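PDB 1ZL9: probable glutathione S-transferase 5 from Caenorhabditis elegans, which conjugates reduced glutathione to a wide range of hydrophobic electrophiles and may help detoxify reactive oxygen species during bacterial infection. Local coordinates for residues F127-L138 with I162-I170. Numbering follows the deposited sequence.
Sequences FLPAFEKFYGFL and IAQHSADLI
The ring of Tyr135 reaches Ser166 with its edge, where Ser166 OG lies close to the ring plane, while both of its faces are covered from its own helix. Leu138 CD1 stands 3.6 Å above the centre of one face, and Phe131 CE1 lies over the centre of the other. Sandwiched in this way, which should limit its rotation, the ring carries its hydroxyl across to the second helix: Tyr135 OH and Ser166 OG are 2.8 Å apart in a hydrogen bond that either could donate. The Tyr135 side chain fits as a knob into the hole formed by Ile162, His165, Ser166 and Leu169. The pair illustrates how two helices of the all-helical C-terminal domain of a sigma-class glutathione transferase can pack through large side chains, for the segment axes come no closer than 13.2 Å; their N-to-C directions differ by 135°, nearer antiparallel than parallel. Aromatic rings span the gap from the 127-138 side. Phe134 meets Ile162 CD1 at its edge, 3.8 Å from Phe134 CE1, and its ring also stacks with Tyr100 of helix 84-112. Leu138 and Ile162 come tip to tip, Leu138 CD1 lying 3.8 Å from Ile162 CG2. Toward the other end, Leu169 CD1 packs 3.6 Å from Phe131 CE1, and both Leu169 methyls, CD1 and CD2, lie 4.1 Å from Phe127 CZ. With CG anti to the backbone N (chi1 171°), the Phe131 ring lies alongside Leu169, the two side chains passing in opposite directions, and Phe176 meets the Phe131 ring edge-to-face.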
loop_
_atom_site.group_PDB
_atom_site.type_symbol
_atom_site.label_atom_id
_atom_site.label_comp_id
_atom_site.label_asym_id
_atom_site.label_seq_id
_atom_site.Cartn_x
_atom_site.Cartn_y
_atom_site.Cartn_z
ATOM N N PHE A 127 -3.730 5.745 19.933
ATOM C CA PHE A 127 -2.685 4.785 19.640
ATOM C C PHE A 127 -3.050 3.396 20.192
ATOM O O PHE A 127 -3.031 2.446 19.469
ATOM C CB PHE A 127 -1.329 5.249 20.176
ATOM C CG PHE A 127 -0.303 4.164 20.115
ATOM C CD1 PHE A 127 0.223 3.749 18.857
ATOM C CD2 PHE A 127 0.100 3.498 21.251
ATOM C CE1 PHE A 127 1.191 2.730 18.805
ATOM C CE2 PHE A 127 1.071 2.426 21.167
ATOM C CZ PHE A 127 1.562 2.051 19.958
ATOM N N LEU A 128 -3.411 3.291 21.464
ATOM C CA LEU A 128 -3.530 1.966 22.060
ATOM C C LEU A 128 -4.618 1.120 21.437
ATOM O O LEU A 128 -4.396 -0.090 21.207
ATOM C CB LEU A 128 -3.658 2.023 23.604
ATOM C CG LEU A 128 -2.307 2.357 24.244
ATOM C CD1 LEU A 128 -2.475 2.686 25.738
ATOM C CD2 LEU A 128 -1.319 1.217 24.119
ATOM N N PRO A 129 -5.772 1.683 21.120
ATOM C CA PRO A 129 -6.756 0.918 20.364
ATOM C C PRO A 129 -6.224 0.437 18.986
ATOM O O PRO A 129 -6.438 -0.697 18.566
ATOM C CB PRO A 129 -7.899 1.911 20.183
ATOM C CG PRO A 129 -7.815 2.839 21.410
ATOM C CD PRO A 129 -6.313 2.984 21.556
ATOM N N ALA A 130 -5.480 1.286 18.286
ATOM C CA ALA A 130 -4.924 0.861 16.997
ATOM C C ALA A 130 -3.922 -0.316 17.107
ATOM O O ALA A 130 -3.927 -1.286 16.297
ATOM C CB ALA A 130 -4.271 2.038 16.325
ATOM N N PHE A 131 -3.038 -0.144 18.058
ATOM C CA PHE A 131 -1.979 -1.061 18.385
ATOM C C PHE A 131 -2.570 -2.391 18.783
ATOM O O PHE A 131 -2.126 -3.396 18.326
ATOM C CB PHE A 131 -1.145 -0.516 19.553
ATOM C CG PHE A 131 -0.164 -1.489 20.102
ATOM C CD1 PHE A 131 1.014 -1.770 19.408
ATOM C CD2 PHE A 131 -0.393 -2.084 21.346
ATOM C CE1 PHE A 131 1.920 -2.675 19.927
ATOM C CE2 PHE A 131 0.478 -2.982 21.885
ATOM C CZ PHE A 131 1.679 -3.287 21.141
ATOM N N GLU A 132 -3.567 -2.373 19.645
ATOM C CA GLU A 132 -4.151 -3.631 20.147
ATOM C C GLU A 132 -4.917 -4.370 19.035
ATOM O O GLU A 132 -4.852 -5.602 18.919
ATOM C CB GLU A 132 -5.034 -3.332 21.361
ATOM C CG GLU A 132 -4.114 -2.946 22.525
ATOM C CD GLU A 132 -4.775 -2.730 23.881
ATOM O OE1 GLU A 132 -6.006 -2.867 23.978
ATOM O OE2 GLU A 132 -4.013 -2.416 24.844
ATOM N N LYS A 133 -5.570 -3.638 18.165
ATOM C CA LYS A 133 -6.243 -4.277 17.042
ATOM C C LYS A 133 -5.227 -4.941 16.098
ATOM O O LYS A 133 -5.362 -6.097 15.733
ATOM C CB LYS A 133 -7.059 -3.236 16.315
ATOM C CG LYS A 133 -7.643 -3.637 14.988
ATOM C CD LYS A 133 -8.669 -2.580 14.485
ATOM C CE LYS A 133 -8.541 -2.216 13.008
ATOM N NZ LYS A 133 -8.682 -0.632 12.767
ATOM N N PHE A 134 -4.189 -4.197 15.722
ATOM C CA PHE A 134 -3.287 -4.663 14.723
ATOM C C PHE A 134 -2.403 -5.771 15.249
ATOM O O PHE A 134 -2.169 -6.719 14.554
ATOM C CB PHE A 134 -2.399 -3.479 14.210
ATOM C CG PHE A 134 -1.361 -3.929 13.214
ATOM C CD1 PHE A 134 -0.005 -3.823 13.494
ATOM C CD2 PHE A 134 -1.771 -4.571 12.027
ATOM C CE1 PHE A 134 0.944 -4.255 12.568
ATOM C CE2 PHE A 134 -0.800 -4.994 11.083
ATOM C CZ PHE A 134 0.559 -4.870 11.418
ATOM N N TYR A 135 -1.930 -5.644 16.493
ATOM C CA TYR A 135 -1.082 -6.675 17.094
ATOM C C TYR A 135 -1.878 -7.992 17.300
ATOM O O TYR A 135 -1.333 -9.064 17.213
ATOM C CB TYR A 135 -0.376 -6.142 18.342
ATOM C CG TYR A 135 0.952 -5.523 17.953
ATOM C CD1 TYR A 135 0.999 -4.379 17.123
ATOM C CD2 TYR A 135 2.165 -6.105 18.353
ATOM C CE1 TYR A 135 2.231 -3.851 16.655
ATOM C CE2 TYR A 135 3.386 -5.622 17.898
ATOM C CZ TYR A 135 3.439 -4.473 17.053
ATOM O OH TYR A 135 4.675 -3.979 16.631
ATOM N N GLY A 136 -3.174 -7.914 17.454
ATOM C CA GLY A 136 -3.985 -9.135 17.523
ATOM C C GLY A 136 -3.972 -9.828 16.172
ATOM O O GLY A 136 -3.868 -11.052 16.107
ATOM N N PHE A 137 -3.978 -9.052 15.089
ATOM C CA PHE A 137 -3.861 -9.668 13.791
ATOM C C PHE A 137 -2.445 -10.296 13.601
ATOM O O PHE A 137 -2.317 -11.368 12.992
ATOM C CB PHE A 137 -4.106 -8.678 12.690
ATOM C CG PHE A 137 -5.477 -8.088 12.673
ATOM C CD1 PHE A 137 -5.646 -6.768 12.345
ATOM C CD2 PHE A 137 -6.605 -8.866 12.884
ATOM C CE1 PHE A 137 -6.981 -6.205 12.293
ATOM C CE2 PHE A 137 -7.905 -8.295 12.816
ATOM C CZ PHE A 137 -8.062 -6.978 12.525
ATOM N N LEU A 138 -1.403 -9.640 14.108
ATOM C CA LEU A 138 -0.050 -10.168 13.990
ATOM C C LEU A 138 0.005 -11.564 14.675
ATOM O O LEU A 138 0.580 -12.519 14.152
ATOM C CB LEU A 138 0.971 -9.239 14.593
ATOM C CG LEU A 138 1.179 -7.950 13.772
ATOM C CD1 LEU A 138 2.169 -7.074 14.625
ATOM C CD2 LEU A 138 1.800 -8.234 12.469
ATOM N N ILE A 162 8.120 -5.400 11.048
ATOM C CA ILE A 162 7.346 -5.511 12.269
ATOM C C ILE A 162 8.277 -5.648 13.478
ATOM O O ILE A 162 8.049 -5.067 14.518
ATOM C CB ILE A 162 6.364 -6.725 12.160
ATOM C CG1 ILE A 162 5.241 -6.462 11.102
ATOM C CG2 ILE A 162 5.786 -7.066 13.474
ATOM C CD1 ILE A 162 4.430 -5.203 11.318
ATOM N N ALA A 163 9.315 -6.471 13.370
ATOM C CA ALA A 163 10.291 -6.562 14.448
ATOM C C ALA A 163 10.928 -5.247 14.797
ATOM O O ALA A 163 11.114 -4.942 15.964
ATOM C CB ALA A 163 11.399 -7.570 14.149
ATOM N N GLN A 164 11.194 -4.416 13.806
ATOM C CA GLN A 164 11.825 -3.125 14.088
ATOM C C GLN A 164 10.820 -2.160 14.795
ATOM O O GLN A 164 11.170 -1.431 15.722
ATOM C CB GLN A 164 12.305 -2.497 12.778
ATOM C CG GLN A 164 13.082 -1.177 13.019
ATOM C CD GLN A 164 14.226 -1.291 14.016
ATOM O OE1 GLN A 164 14.188 -0.712 15.137
ATOM N NE2 GLN A 164 15.222 -2.051 13.652
ATOM N N HIS A 165 9.573 -2.223 14.389
ATOM C CA HIS A 165 8.493 -1.417 15.051
ATOM C C HIS A 165 8.319 -1.864 16.519
ATOM O O HIS A 165 8.361 -1.067 17.445
ATOM C CB HIS A 165 7.168 -1.514 14.268
ATOM C CG HIS A 165 6.068 -0.653 14.841
ATOM N ND1 HIS A 165 5.812 -0.585 16.178
ATOM C CD2 HIS A 165 5.202 0.210 14.280
ATOM C CE1 HIS A 165 4.797 0.230 16.410
ATOM N NE2 HIS A 165 4.415 0.728 15.286
ATOM N N SER A 166 8.219 -3.181 16.728
ATOM C CA SER A 166 8.127 -3.740 18.046
ATOM C C SER A 166 9.325 -3.382 18.943
ATOM O O SER A 166 9.112 -3.065 20.077
ATOM C CB SER A 166 7.946 -5.246 18.016
ATOM O OG SER A 166 6.754 -5.629 17.368
ATOM N N ALA A 167 10.550 -3.520 18.433
ATOM C CA ALA A 167 11.773 -3.230 19.162
ATOM C C ALA A 167 11.783 -1.747 19.560
ATOM O O ALA A 167 12.058 -1.417 20.736
ATOM C CB ALA A 167 13.020 -3.612 18.346
ATOM N N ASP A 168 11.381 -0.882 18.632
ATOM C CA ASP A 168 11.276 0.547 18.973
ATOM C C ASP A 168 10.256 0.837 20.088
ATOM O O ASP A 168 10.545 1.562 21.042
ATOM C CB ASP A 168 10.966 1.345 17.722
ATOM C CG ASP A 168 12.168 1.452 16.789
ATOM O OD1 ASP A 168 13.247 0.947 17.156
ATOM O OD2 ASP A 168 12.165 2.010 15.682
ATOM N N LEU A 169 9.064 0.257 20.010
ATOM C CA LEU A 169 8.009 0.512 20.989
ATOM C C LEU A 169 8.476 -0.012 22.320
ATOM O O LEU A 169 8.341 0.702 23.323
ATOM C CB LEU A 169 6.736 -0.232 20.611
ATOM C CG LEU A 169 5.953 0.340 19.463
ATOM C CD1 LEU A 169 4.731 -0.508 19.264
ATOM C CD2 LEU A 169 5.613 1.845 19.643
ATOM N N ILE A 170 9.074 -1.215 22.342
ATOM C CA ILE A 170 9.585 -1.767 23.617
ATOM C C ILE A 170 10.718 -0.911 24.220
ATOM O O ILE A 170 10.728 -0.618 25.437
ATOM C CB ILE A 170 10.040 -3.261 23.435
ATOM C CG1 ILE A 170 8.802 -4.145 23.129
ATOM C CG2 ILE A 170 10.853 -3.747 24.673
ATOM C CD1 ILE A 170 9.139 -5.455 22.559
#